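Local atomic coordinates of magnesium-protoporphyrin O-methyltransferase (Synechocystis sp., PDB entry 4QDJ), a protein that transfers a methyl group from S-adenosylmethionine to magnesium-protoporphyrin IX, giving its 13-monomethyl ester in the chlorophyll biosynthesis pathway. Residues S75-L80 against A85-S90. Residues are numbered along the deposited sequence; the frame is centred on the assembly and turned at random.
Sequences SLSIPL and ALVYGS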
loop_
_atom_site.group_PDB
_atom_site.type_symbol
_atom_site.label_atom_id
_atom_site.label_comp_id
_atom_site.label_asym_id
_atom_site.label_seq_id
_atom_site.Cartn_x
_atom_site.Cartn_y
_atom_site.Cartn_z
ATOM N N SER A 75 -1.527 5.910 6.134
ATOM C CA SER A 75 -2.604 5.239 6.861
ATOM C C SER A 75 -2.166 3.919 7.485
ATOM O O SER A 75 -2.642 3.547 8.557
ATOM C CB SER A 75 -3.802 4.997 5.945
ATOM O OG SER A 75 -4.332 6.222 5.465
ATOM N N LEU A 76 -1.268 3.208 6.811
ATOM C CA LEU A 76 -0.720 1.972 7.356
ATOM C C LEU A 76 0.610 2.209 8.068
ATOM O O LEU A 76 0.870 1.625 9.120
ATOM C CB LEU A 76 -0.536 0.922 6.257
ATOM C CG LEU A 76 0.099 -0.392 6.718
ATOM C CD1 LEU A 76 -0.834 -1.146 7.656
ATOM C CD2 LEU A 76 0.479 -1.247 5.527
ATOM N N SER A 77 1.448 3.067 7.488
ATOM C CA SER A 77 2.786 3.321 8.028
ATOM C C SER A 77 2.770 3.787 9.476
ATOM O O SER A 77 3.566 3.327 10.301
ATOM C CB SER A 77 3.520 4.360 7.180
ATOM O OG SER A 77 3.818 3.852 5.896
ATOM N N ILE A 78 1.870 4.712 9.779
ATOM C CA ILE A 78 1.805 5.288 11.117
ATOM C C ILE A 78 1.406 4.272 12.203
ATOM O O ILE A 78 2.124 4.129 13.194
ATOM C CB ILE A 78 0.950 6.578 11.139
ATOM C CG1 ILE A 78 1.626 7.653 10.282
ATOM C CG2 ILE A 78 0.745 7.071 12.565
ATOM C CD1 ILE A 78 0.765 8.870 10.015
ATOM N N PRO A 79 0.289 3.539 12.019
ATOM C CA PRO A 79 -0.011 2.547 13.062
ATOM C C PRO A 79 1.028 1.430 13.201
ATOM O O PRO A 79 1.193 0.906 14.302
ATOM C CB PRO A 79 -1.372 1.977 12.639
ATOM C CG PRO A 79 -1.541 2.360 11.213
ATOM C CD PRO A 79 -0.808 3.653 11.044
ATOM N N LEU A 80 1.722 1.072 12.124
ATOM C CA LEU A 80 2.792 0.083 12.243
ATOM C C LEU A 80 3.950 0.639 13.068
ATOM O O LEU A 80 4.517 -0.064 13.902
ATOM C CB LEU A 80 3.282 -0.384 10.870
ATOM C CG LEU A 80 2.306 -1.268 10.088
ATOM C CD1 LEU A 80 2.935 -1.726 8.780
ATOM C CD2 LEU A 80 1.876 -2.469 10.926
ATOM N N ALA A 85 7.244 -1.059 14.712
ATOM C CA ALA A 85 7.930 -1.464 13.484
ATOM C C ALA A 85 8.884 -0.381 12.999
ATOM O O ALA A 85 8.685 0.803 13.269
ATOM C CB ALA A 85 6.925 -1.802 12.394
ATOM N N LEU A 86 9.930 -0.800 12.293
ATOM C CA LEU A 86 10.813 0.129 11.607
ATOM C C LEU A 86 10.299 0.261 10.186
ATOM O O LEU A 86 10.553 -0.597 9.342
ATOM C CB LEU A 86 12.253 -0.382 11.618
ATOM C CG LEU A 86 12.820 -0.627 13.016
ATOM C CD1 LEU A 86 14.286 -1.025 12.940
ATOM C CD2 LEU A 86 12.630 0.607 13.889
ATOM N N VAL A 87 9.557 1.335 9.939
ATOM C CA VAL A 87 8.788 1.476 8.711
ATOM C C VAL A 87 9.450 2.408 7.707
ATOM O O VAL A 87 9.844 3.529 8.037
ATOM C CB VAL A 87 7.364 1.994 9.007
ATOM C CG1 VAL A 87 6.561 2.119 7.719
ATOM C CG2 VAL A 87 6.663 1.074 9.994
ATOM N N TYR A 88 9.565 1.927 6.475
ATOM C CA TYR A 88 10.100 2.714 5.379
ATOM C C TYR A 88 8.997 2.874 4.347
ATOM O O TYR A 88 8.723 1.963 3.569
ATOM C CB TYR A 88 11.331 2.024 4.779
ATOM C CG TYR A 88 12.479 1.914 5.760
ATOM C CD1 TYR A 88 12.442 1.001 6.807
ATOM C CD2 TYR A 88 13.591 2.736 5.650
ATOM C CE1 TYR A 88 13.480 0.911 7.714
ATOM C CE2 TYR A 88 14.631 2.655 6.554
ATOM C CZ TYR A 88 14.573 1.738 7.580
ATOM O OH TYR A 88 15.612 1.653 8.478
ATOM N N GLY A 89 8.343 4.031 4.373
ATOM C CA GLY A 89 7.229 4.295 3.487
ATOM C C GLY A 89 7.672 5.115 2.297
ATOM O O GLY A 89 8.516 5.999 2.419
ATOM N N SER A 90 7.110 4.814 1.135
ATOM C CA SER A 90 7.428 5.573 -0.060
ATOM C C SER A 90 6.204 5.680 -0.951
ATOM O O SER A 90 5.329 4.814 -0.926
ATOM C CB SER A 90 8.584 4.926 -0.821
ATOM O OG SER A 90 8.292 3.576 -1.126
#
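Val87 faces the short helix 77-82 with its two methyls divided between Ser77 and Leu80, one helical turn apart. CG1, set anti to the backbone N (chi1 -179°), reaches the Ser77 side chain, 3.7 Å from Ser77 OG and scarcely farther from Ser77 CB. CG2 lies against Leu80 CB at 3.8 Å and is equally near Ser77 O, so this methyl sits over the helix backbone. The Leu80 side chain touches Val87 through CB; its CG, anti to its own carbonyl carbon (chi1 -71°), carries the isopropyl end on to Val66, Ile132 and helix 35-58. Past Leu80 the chain turns into the strand, and Ala85 N donates to Leu80 O over 3.0 Å at an N-H...O angle of 155°, the donor tilted out of the carbonyl plane. The Ala85 methyl lies close to the same oxygen and 4.2 Å from Leu80 CB. Beyond Val87, Gly89 CA passes 4.2 Å from Ser77 OG. Cutting Val87 back to an alanine would remove both methyls and would probably open a gap, leaving Ser77 CB and Leu80 CB without their apolar partner. The contact closes the beta-alpha-beta crossover from strand 65-69 to strand 86-91 of the class I methyltransferase fold, with Ser75 touching S-adenosylmethionine. Its chemistry is chiefly apolar: the buried Ser77 hydroxyl turns its polarity to Asp68, with which it hydrogen-bonds, and offers Val87 only van der Waals contact.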